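Local atomic coordinates of methanogen homoaconitase large subunit (PDB entry 4KP2), a protein that forms the large, iron-sulfur cluster-binding subunit of a hydro-lyase that interconverts homocitrate and homoisocitrate through cis-homoaconitate. Residues L331-K336 / S423-A428. Numbering follows the deposited sequence.
Sequences LREAAK and SPKIAA
Ala334 meets Pro424 and Ala428 where two helices run side by side, a worked example of how small residues let helices come close. The local axes approach to 7.9 Å at an angle of 32° in the same general direction. The methyl CB of Ala334 sits 3.6 Å from the carbonyl O of Pro424 and 3.8 Å from CB of Ala428, touching residues one turn apart. Ala428 answers with its own methyl, whose CB lies 3.3 Å from the carbonyl O of Ala334. Both helices, 328-338 and 424-433, pack on one face of a parallel five-stranded sheet of order 3-2-1-4-5, part of the three-layer alpha-beta-alpha sandwich of the aconitase family; Ala334 and Ala427 both touch Ile320 of its central strand. Towards the more open edge, Lys425 can be followed outward. Lys425 CB faces Glu333 CG at 4.0 Å, and Lys425 CB, CG and CD in turn each pass 3.8 Å from Glu333 OE2. Lys425 CG stands anti to the backbone N (chi1 171°) and the chain beyond stays extended, whereas the Glu333 chain bends at chi2 (74°), bringing OE2 of its carboxylate alongside the lysine methylenes. Lys425 CE carries the chain past the carboxylate to Lys425 NZ, which forms a salt bridge with Glu293, staying 5.4 Å from Glu333 OE2, close enough for a probable through-space attraction between opposite charges.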
ATOM      1  N   LEU A 331       2.740   2.401  17.031  1.00 48.26           N
ATOM      2  CA  LEU A 331       2.947   1.112  16.382  1.00 47.50           C
ATOM      3  C   LEU A 331       3.430   0.057  17.372  1.00 52.21           C
ATOM      4  O   LEU A 331       2.908  -1.057  17.408  1.00 53.04           O
ATOM      5  CB  LEU A 331       3.946   1.243  15.231  1.00 43.14           C
ATOM      6  CG  LEU A 331       3.531   2.132  14.058  1.00 37.38           C
ATOM      7  CD1 LEU A 331       4.635   2.186  13.015  1.00 33.89           C
ATOM      8  CD2 LEU A 331       2.236   1.632  13.444  1.00 29.93           C
ATOM      9  N   ARG A 332       4.428   0.419  18.172  1.00 50.36           N
ATOM     10  CA  ARG A 332       5.001  -0.496  19.153  1.00 51.62           C
ATOM     11  C   ARG A 332       3.972  -0.926  20.195  1.00 51.55           C
ATOM     12  O   ARG A 332       3.978  -2.069  20.654  1.00 56.87           O
ATOM     13  CB  ARG A 332       6.224   0.140  19.821  1.00 52.72           C
ATOM     14  CG  ARG A 332       6.776  -0.631  21.008  1.00 55.98           C
ATOM     15  CD  ARG A 332       8.253  -0.339  21.209  1.00 60.80           C
ATOM     16  NE  ARG A 332       8.567   1.072  21.013  1.00 61.66           N
ATOM     17  CZ  ARG A 332       9.797   1.576  21.051  1.00 66.32           C
ATOM     18  NH1 ARG A 332      10.833   0.781  21.280  1.00 73.67           N
ATOM     19  NH2 ARG A 332       9.992   2.874  20.860  1.00 62.78           N
ATOM     20  N   GLU A 333       3.083  -0.006  20.557  1.00 53.48           N
ATOM     21  CA  GLU A 333       2.009  -0.304  21.497  1.00 51.84           C
ATOM     22  C   GLU A 333       1.021  -1.296  20.893  1.00 57.19           C
ATOM     23  O   GLU A 333       0.572  -2.228  21.560  1.00 63.14           O
ATOM     24  CB  GLU A 333       1.281   0.981  21.900  1.00 55.14           C
ATOM     25  CG  GLU A 333       0.049   0.766  22.771  1.00 66.02           C
ATOM     26  CD  GLU A 333       0.390   0.382  24.200  1.00 63.37           C
ATOM     27  OE1 GLU A 333       1.583   0.428  24.567  1.00 69.59           O
ATOM     28  OE2 GLU A 333      -0.542   0.036  24.958  1.00 62.42           O
ATOM     29  N   ALA A 334       0.689  -1.088  19.624  1.00 61.54           N
ATOM     30  CA  ALA A 334      -0.248  -1.957  18.924  1.00 58.01           C
ATOM     31  C   ALA A 334       0.374  -3.322  18.651  1.00 54.84           C
ATOM     32  O   ALA A 334      -0.305  -4.348  18.720  1.00 56.45           O
ATOM     33  CB  ALA A 334      -0.702  -1.311  17.626  1.00 60.30           C
ATOM     34  N   ALA A 335       1.667  -3.325  18.340  1.00 56.30           N
ATOM     35  CA  ALA A 335       2.390  -4.562  18.067  1.00 50.88           C
ATOM     36  C   ALA A 335       2.505  -5.407  19.328  1.00 54.47           C
ATOM     37  O   ALA A 335       2.614  -6.630  19.257  1.00 54.17           O
ATOM     38  CB  ALA A 335       3.766  -4.257  17.504  1.00 46.21           C
ATOM     39  N   LYS A 336       2.485  -4.744  20.479  1.00 55.51           N
ATOM     40  CA  LYS A 336       2.554  -5.421  21.767  1.00 57.92           C
ATOM     41  C   LYS A 336       1.362  -6.350  21.976  1.00 54.33           C
ATOM     42  O   LYS A 336       1.520  -7.484  22.431  1.00 59.32           O
ATOM     43  CB  LYS A 336       2.625  -4.392  22.896  1.00 64.13           C
ATOM     44  CG  LYS A 336       2.475  -4.976  24.289  1.00 68.88           C
ATOM     45  CD  LYS A 336       2.552  -3.880  25.337  1.00 64.22           C
ATOM     46  CE  LYS A 336       2.284  -4.427  26.730  1.00 74.94           C
ATOM     47  NZ  LYS A 336       2.411  -3.357  27.762  1.00 85.05           N
ATOM     48  N   SER A 423      -7.824   4.228  20.337  1.00 40.73           N
ATOM     49  CA  SER A 423      -6.370   4.229  20.445  1.00 43.01           C
ATOM     50  C   SER A 423      -5.787   3.024  19.711  1.00 50.46           C
ATOM     51  O   SER A 423      -6.492   2.040  19.487  1.00 53.38           O
ATOM     52  CB  SER A 423      -5.953   4.199  21.918  1.00 49.14           C
ATOM     53  OG  SER A 423      -6.328   2.979  22.532  1.00 51.23           O
ATOM     54  N   PRO A 424      -4.502   3.104  19.320  1.00 50.09           N
ATOM     55  CA  PRO A 424      -3.821   1.976  18.674  1.00 50.42           C
ATOM     56  C   PRO A 424      -3.882   0.711  19.525  1.00 51.63           C
ATOM     57  O   PRO A 424      -3.952  -0.391  18.982  1.00 53.74           O
ATOM     58  CB  PRO A 424      -2.375   2.458  18.574  1.00 52.20           C
ATOM     59  CG  PRO A 424      -2.483   3.928  18.494  1.00 50.55           C
ATOM     60  CD  PRO A 424      -3.649   4.306  19.361  1.00 49.70           C
ATOM     61  N   LYS A 425      -3.848   0.882  20.843  1.00 54.85           N
ATOM     62  CA  LYS A 425      -3.973  -0.235  21.771  1.00 57.67           C
ATOM     63  C   LYS A 425      -5.293  -0.968  21.563  1.00 54.73           C
ATOM     64  O   LYS A 425      -5.309  -2.170  21.299  1.00 53.27           O
ATOM     65  CB  LYS A 425      -3.882   0.265  23.211  1.00 56.32           C
ATOM     66  CG  LYS A 425      -4.213  -0.787  24.254  1.00 60.09           C
ATOM     67  CD  LYS A 425      -4.308  -0.163  25.635  1.00 61.98           C
ATOM     68  CE  LYS A 425      -4.726  -1.183  26.680  1.00 64.41           C
ATOM     69  NZ  LYS A 425      -4.951  -0.548  28.009  1.00 59.51           N
ATOM     70  N   ILE A 426      -6.395  -0.233  21.678  1.00 55.85           N
ATOM     71  CA  ILE A 426      -7.726  -0.800  21.504  1.00 57.75           C
ATOM     72  C   ILE A 426      -7.934  -1.283  20.071  1.00 56.78           C
ATOM     73  O   ILE A 426      -8.587  -2.301  19.837  1.00 56.54           O
ATOM     74  CB  ILE A 426      -8.818   0.225  21.871  1.00 52.68           C
ATOM     75  CG1 ILE A 426      -8.594   0.756  23.287  1.00 59.91           C
ATOM     76  CG2 ILE A 426     -10.204  -0.392  21.753  1.00 46.14           C
ATOM     77  CD1 ILE A 426      -9.631   1.760  23.733  1.00 59.86           C
ATOM     78  N   ALA A 427      -7.366  -0.551  19.118  1.00 55.27           N
ATOM     79  CA  ALA A 427      -7.477  -0.907  17.707  1.00 52.98           C
ATOM     80  C   ALA A 427      -6.836  -2.260  17.424  1.00 55.26           C
ATOM     81  O   ALA A 427      -7.380  -3.073  16.677  1.00 58.20           O
ATOM     82  CB  ALA A 427      -6.849   0.172  16.838  1.00 50.93           C
ATOM     83  N   ALA A 428      -5.678  -2.497  18.029  1.00 52.01           N
ATOM     84  CA  ALA A 428      -4.967  -3.757  17.851  1.00 56.28           C
ATOM     85  C   ALA A 428      -5.718  -4.913  18.501  1.00 60.30           C
ATOM     86  O   ALA A 428      -5.878  -5.975  17.902  1.00 58.16           O
ATOM     87  CB  ALA A 428      -3.558  -3.656  18.414  1.00 50.48           C
TER